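Local coordinates for protein NADH oxidoreductase (Mesorhizobium loti, PDB 3PI7) that probably binds NADPH and acts as an oxidoreductase of the quinone reductase type, pairing a GroES-like domain with a Rossmann fold, at residues V169-A174 and D239-P244; V196-Q201 and T339-K344. One frame throughout, in Å; residues are numbered along the deposited sequence.

Interaction 1 (V169-A174 and D239-P244)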
loop_
_atom_site.group_PDB
_atom_site.type_symbol
_atom_site.label_atom_id
_atom_site.label_comp_id
_atom_site.label_asym_id
_atom_site.label_seq_id
_atom_site.Cartn_x
_atom_site.Cartn_y
_atom_site.Cartn_z
ATOM N N VAL A 169 4.870 -10.497 11.309
ATOM C CA VAL A 169 4.197 -9.759 12.384
ATOM C C VAL A 169 2.689 -9.874 12.263
ATOM O O VAL A 169 2.145 -9.844 11.160
ATOM C CB VAL A 169 4.643 -8.254 12.401
ATOM C CG1 VAL A 169 4.068 -7.494 13.598
ATOM C CG2 VAL A 169 6.153 -8.122 12.380
HETATM N N MSE A 170 2.018 -9.885 13.429
HETATM C CA MSE A 170 0.557 -9.893 13.468
HETATM C C MSE A 170 0.059 -9.048 14.609
HETATM O O MSE A 170 0.547 -9.183 15.725
HETATM C CB MSE A 170 0.003 -11.316 13.633
HETATM C CG MSE A 170 0.211 -12.147 12.399
HETATM SE SE MSE A 170 -0.712 -13.811 12.495
HETATM C CE MSE A 170 0.342 -14.636 13.908
ATOM N N THR A 171 -0.914 -8.174 14.334
ATOM C CA THR A 171 -1.622 -7.481 15.418
ATOM C C THR A 171 -2.799 -8.367 15.862
ATOM O O THR A 171 -3.186 -9.299 15.141
ATOM C CB THR A 171 -2.103 -6.115 15.004
ATOM O OG1 THR A 171 -2.735 -6.211 13.735
ATOM C CG2 THR A 171 -1.020 -5.101 14.978
ATOM N N ALA A 172 -3.403 -8.076 17.039
ATOM C CA ALA A 172 -4.515 -8.861 17.621
ATOM C C ALA A 172 -4.050 -10.295 17.797
ATOM O O ALA A 172 -4.699 -11.233 17.339
ATOM C CB ALA A 172 -5.764 -8.801 16.736
ATOM N N GLY A 173 -2.873 -10.441 18.385
ATOM C CA GLY A 173 -2.228 -11.732 18.577
ATOM C C GLY A 173 -3.051 -12.801 19.259
ATOM O O GLY A 173 -2.883 -13.984 18.973
ATOM N N ALA A 174 -3.968 -12.413 20.131
ATOM C CA ALA A 174 -4.739 -13.415 20.860
ATOM C C ALA A 174 -5.998 -13.883 20.134
ATOM O O ALA A 174 -6.729 -14.717 20.678
ATOM C CB ALA A 174 -5.106 -12.870 22.220
ATOM N N ASP A 239 -2.286 -7.504 9.464
ATOM C CA ASP A 239 -2.882 -6.563 10.391
ATOM C C ASP A 239 -4.409 -6.615 10.453
ATOM O O ASP A 239 -5.082 -6.297 9.471
ATOM C CB ASP A 239 -2.431 -5.158 9.964
ATOM C CG ASP A 239 -2.968 -4.011 10.809
ATOM O OD1 ASP A 239 -3.206 -4.220 12.026
ATOM O OD2 ASP A 239 -3.105 -2.901 10.265
ATOM N N ALA A 240 -4.949 -6.919 11.645
ATOM C CA ALA A 240 -6.393 -6.944 11.890
ATOM C C ALA A 240 -6.883 -5.646 12.572
ATOM O O ALA A 240 -8.099 -5.490 12.784
ATOM C CB ALA A 240 -6.736 -8.131 12.816
ATOM N N VAL A 241 -5.955 -4.765 12.987
ATOM C CA VAL A 241 -6.275 -3.657 13.869
ATOM C C VAL A 241 -6.256 -2.310 13.169
ATOM O O VAL A 241 -7.204 -1.537 13.334
ATOM C CB VAL A 241 -5.310 -3.684 15.098
ATOM C CG1 VAL A 241 -5.520 -2.500 16.034
ATOM C CG2 VAL A 241 -5.459 -4.991 15.891
ATOM N N THR A 242 -5.188 -2.026 12.381
ATOM C CA THR A 242 -4.954 -0.739 11.737
ATOM C C THR A 242 -4.748 0.284 12.850
ATOM O O THR A 242 -4.260 -0.084 13.922
ATOM C CB THR A 242 -6.001 -0.343 10.662
ATOM O OG1 THR A 242 -7.177 0.193 11.280
ATOM C CG2 THR A 242 -6.348 -1.497 9.730
ATOM N N GLY A 243 -4.990 1.559 12.546
ATOM C CA GLY A 243 -4.782 2.652 13.488
ATOM C C GLY A 243 -3.327 2.887 13.852
ATOM O O GLY A 243 -2.413 2.373 13.192
ATOM N N PRO A 244 -3.118 3.648 14.940
ATOM C CA PRO A 244 -1.749 3.997 15.396
ATOM C C PRO A 244 -0.826 2.821 15.681
ATOM O O PRO A 244 0.383 2.915 15.405
ATOM C CB PRO A 244 -2.004 4.771 16.694
ATOM C CG PRO A 244 -3.367 5.340 16.529
ATOM C CD PRO A 244 -4.152 4.321 15.760
#
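A single carboxylate oxygen, OD1 of D239, is gripped by three donors at the point where T171 meets the turn after its neighbouring strand. The hydroxyl of T171 gives its proton to it, OG1 to OD1 2.7 Å, on the anti lone pair, the side away from OD2. The other two donors come from D239's own turn. The amide of V241 approaches from above the carboxylate plane, N to OD1 3.0 Å, and makes an Asx turn; that of T242 comes in on the syn side, tilted 26° from the carboxylate plane but almost straight at 177°, and completes an Asx motif. Three bonds from different directions should fix the rotation of the carboxylate and would probably stabilise its negative charge. The remaining oxygen, OD2, is engaged by the indole NH of W259.

Torsions set up the meeting: T171 holds OG1 between its backbone N and carbonyl carbon (chi1 47°), which turns the hydroxyl to the acid. Beside the polar bond runs a small apolar seam. V241 CG2 lies 3.6 Å from T171 CB and 3.9 Å from A172 CB, while the methyls of A172 and A240 face each other at 4.1 Å.

This is a worked instance of the topological switch point of a Rossmann fold. Strands 167-170 and 236-239 are adjacent in the six-stranded sheet, and the chain leaves them in opposite directions, toward strands 191-196 and 258-261. Such folds generally take their dinucleotide here, consistent with probable NADPH binding. Backbone bonds from V169 and T171 to L238 carry the pairing up to the contact; I193 and T195 of strand 191-196 flank it, the selenomethionine M170 packs on helix 176-188, and L245 and I249 of helix 243-252 cover T171.

Interaction 2 (V196-Q201 and T339-K344)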
loop_
_atom_site.group_PDB
_atom_site.type_symbol
_atom_site.label_atom_id
_atom_site.label_comp_id
_atom_site.label_asym_id
_atom_site.label_seq_id
_atom_site.Cartn_x
_atom_site.Cartn_y
_atom_site.Cartn_z
ATOM N N VAL A 196 -0.326 -7.833 21.783
ATOM C CA VAL A 196 -1.494 -8.024 22.660
ATOM C C VAL A 196 -1.755 -6.752 23.481
ATOM O O VAL A 196 -0.905 -5.877 23.518
ATOM C CB VAL A 196 -1.323 -9.249 23.595
ATOM C CG1 VAL A 196 -1.215 -10.533 22.796
ATOM C CG2 VAL A 196 -0.128 -9.084 24.524
ATOM N N ARG A 197 -2.888 -6.692 24.201
ATOM C CA ARG A 197 -3.258 -5.581 25.098
ATOM C C ARG A 197 -3.198 -6.022 26.569
ATOM O O ARG A 197 -3.330 -5.185 27.466
ATOM C CB ARG A 197 -4.673 -5.070 24.777
ATOM C CG ARG A 197 -4.775 -4.405 23.414
ATOM C CD ARG A 197 -6.192 -4.027 23.037
ATOM N N ARG A 198 -3.019 -7.339 26.814
ATOM C CA ARG A 198 -2.991 -7.913 28.161
ATOM C C ARG A 198 -1.748 -8.751 28.393
ATOM O O ARG A 198 -1.486 -9.676 27.627
ATOM C CB ARG A 198 -4.235 -8.808 28.388
ATOM C CG ARG A 198 -5.576 -8.158 28.084
ATOM C CD ARG A 198 -6.673 -9.199 27.944
ATOM N NE ARG A 198 -7.758 -8.728 27.080
ATOM C CZ ARG A 198 -9.004 -8.507 27.487
ATOM N NH1 ARG A 198 -9.345 -8.725 28.752
ATOM N NH2 ARG A 198 -9.922 -8.079 26.631
ATOM N N ASP A 199 -1.027 -8.493 29.493
ATOM C CA ASP A 199 0.153 -9.278 29.880
ATOM C C ASP A 199 -0.199 -10.778 30.069
ATOM O O ASP A 199 0.631 -11.646 29.778
ATOM C CB ASP A 199 0.760 -8.717 31.176
ATOM C CG ASP A 199 1.799 -7.623 30.990
ATOM O OD1 ASP A 199 2.133 -7.302 29.818
ATOM O OD2 ASP A 199 2.289 -7.094 32.011
ATOM N N GLU A 200 -1.440 -11.070 30.508
ATOM C CA GLU A 200 -1.934 -12.430 30.757
ATOM C C GLU A 200 -2.026 -13.287 29.473
ATOM O O GLU A 200 -2.200 -14.498 29.578
ATOM C CB GLU A 200 -3.298 -12.415 31.484
ATOM C CG GLU A 200 -4.462 -11.853 30.677
ATOM N N GLN A 201 -1.937 -12.668 28.284
ATOM C CA GLN A 201 -2.010 -13.390 27.023
ATOM C C GLN A 201 -0.625 -13.723 26.484
ATOM O O GLN A 201 -0.521 -14.416 25.482
ATOM C CB GLN A 201 -2.789 -12.567 25.994
ATOM C CG GLN A 201 -4.271 -12.522 26.319
ATOM C CD GLN A 201 -5.007 -11.514 25.495
ATOM O OE1 GLN A 201 -4.480 -10.451 25.158
ATOM N NE2 GLN A 201 -6.271 -11.801 25.206
ATOM N N THR A 339 -16.501 -10.451 25.677
ATOM C CA THR A 339 -15.519 -9.672 26.449
ATOM C C THR A 339 -14.476 -10.575 27.081
ATOM O O THR A 339 -13.363 -10.118 27.349
ATOM C CB THR A 339 -16.180 -8.795 27.523
ATOM O OG1 THR A 339 -16.929 -9.602 28.433
ATOM C CG2 THR A 339 -17.036 -7.700 26.934
ATOM N N LYS A 340 -14.837 -11.848 27.337
ATOM C CA LYS A 340 -13.924 -12.843 27.900
ATOM C C LYS A 340 -12.709 -12.995 26.974
ATOM O O LYS A 340 -12.882 -13.287 25.784
ATOM C CB LYS A 340 -14.630 -14.199 28.093
ATOM C CG LYS A 340 -15.211 -14.424 29.482
ATOM C CD LYS A 340 -16.673 -14.013 29.581
ATOM C CE LYS A 340 -17.352 -14.562 30.815
ATOM N NZ LYS A 340 -17.788 -15.975 30.640
ATOM N N PRO A 341 -11.477 -12.722 27.462
ATOM C CA PRO A 341 -10.314 -12.897 26.581
ATOM C C PRO A 341 -10.111 -14.378 26.278
ATOM O O PRO A 341 -10.429 -15.229 27.123
ATOM C CB PRO A 341 -9.153 -12.292 27.378
ATOM C CG PRO A 341 -9.573 -12.379 28.799
ATOM C CD PRO A 341 -11.076 -12.354 28.839
ATOM N N ASN A 342 -9.626 -14.683 25.053
ATOM C CA ASN A 342 -9.342 -16.031 24.537
ATOM C C ASN A 342 -10.654 -16.807 24.297
ATOM O O ASN A 342 -11.708 -16.437 24.826
ATOM C CB ASN A 342 -8.376 -16.814 25.468
ATOM C CG ASN A 342 -7.276 -15.954 26.087
ATOM O OD1 ASN A 342 -6.580 -15.184 25.405
ATOM N ND2 ASN A 342 -7.134 -16.017 27.407
ATOM N N GLY A 343 -10.587 -17.822 23.439
ATOM C CA GLY A 343 -11.733 -18.651 23.073
ATOM C C GLY A 343 -12.784 -17.986 22.194
ATOM O O GLY A 343 -12.994 -16.766 22.246
ATOM N N LYS A 344 -13.468 -18.812 21.403
ATOM C CA LYS A 344 -14.529 -18.432 20.479
ATOM C C LYS A 344 -15.925 -18.690 21.103
ATOM O O LYS A 344 -16.106 -19.646 21.864
ATOM C CB LYS A 344 -14.369 -19.239 19.181
ATOM C CG LYS A 344 -15.036 -18.624 17.965
ATOM C CD LYS A 344 -14.672 -19.384 16.693
ATOM C CE LYS A 344 -15.354 -18.729 15.532
ATOM N NZ LYS A 344 -14.783 -19.120 14.215
#
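Over one face of the R198 guanidinium sits the CB-CG edge of the P341 ring, its CB 3.6 Å above the plane and displaced toward the rim, with CG 3.7 Å from NH1. The arginine side chain crosses the proline at about a right angle, and the chain, extended from CG to NE, brings its flat end to that edge. T339 O stands obliquely to the same group, 4.1 Å from NH2, at a range that adds little.

The second flat group, the amide of Q201, touches P341 too: NE2 comes to 3.6 Å from the proline CB. It also reaches the amide of N342 through a weak hydrogen bond, NE2 to OD1 3.4 Å, bent to 148°. The two amide planes are turned 51° from each other, and the Q201 CG is 3.6 Å from the same oxygen. With CG anti to its carbonyl carbon (chi1 -72°) and the chain extended beyond, Q201 stretches across to the other loop. P341 is thus met by an arginine and a glutamine that rise from one turn, which the backbone bond from Q201 N to R198 O (3.1 Å) closes.

This interdomain contact at the surface, from a Rossmann-sheet loop to the loop entering the mixed sheet of the GroES-like part, rests on van der Waals contact of two polar planar groups with proline carbons plus one weak hydrogen bond. Residues 196-201 lead from strand 191-196 into helix 202-208, whose L204 packs against N342. Residues 339-344 run from helix 327-338 to strand 345-348 in the mixed sheet.

How the interactions relate
From the N terminus, the chain passes first through 169-174 at the end of strand 167-170, then through 196-201 after strand 191-196. It returns at 239-244 to close the loop of interaction 1, and much later at 339-344 to close that of interaction 2. The segments alternate, so the two loops cross. Interaction 1 joins the loops just beyond the ends of the two neighbouring central Rossmann strands; interaction 2 ties the loop after strand 191-196, next to the edge strand, to the loop before strand 345-348 of the mixed sheet. With centres about 14 Å apart, they meet directly: A174 CB lies 3.4 Å from Q201 NE2, joining the two contacts through simple packing.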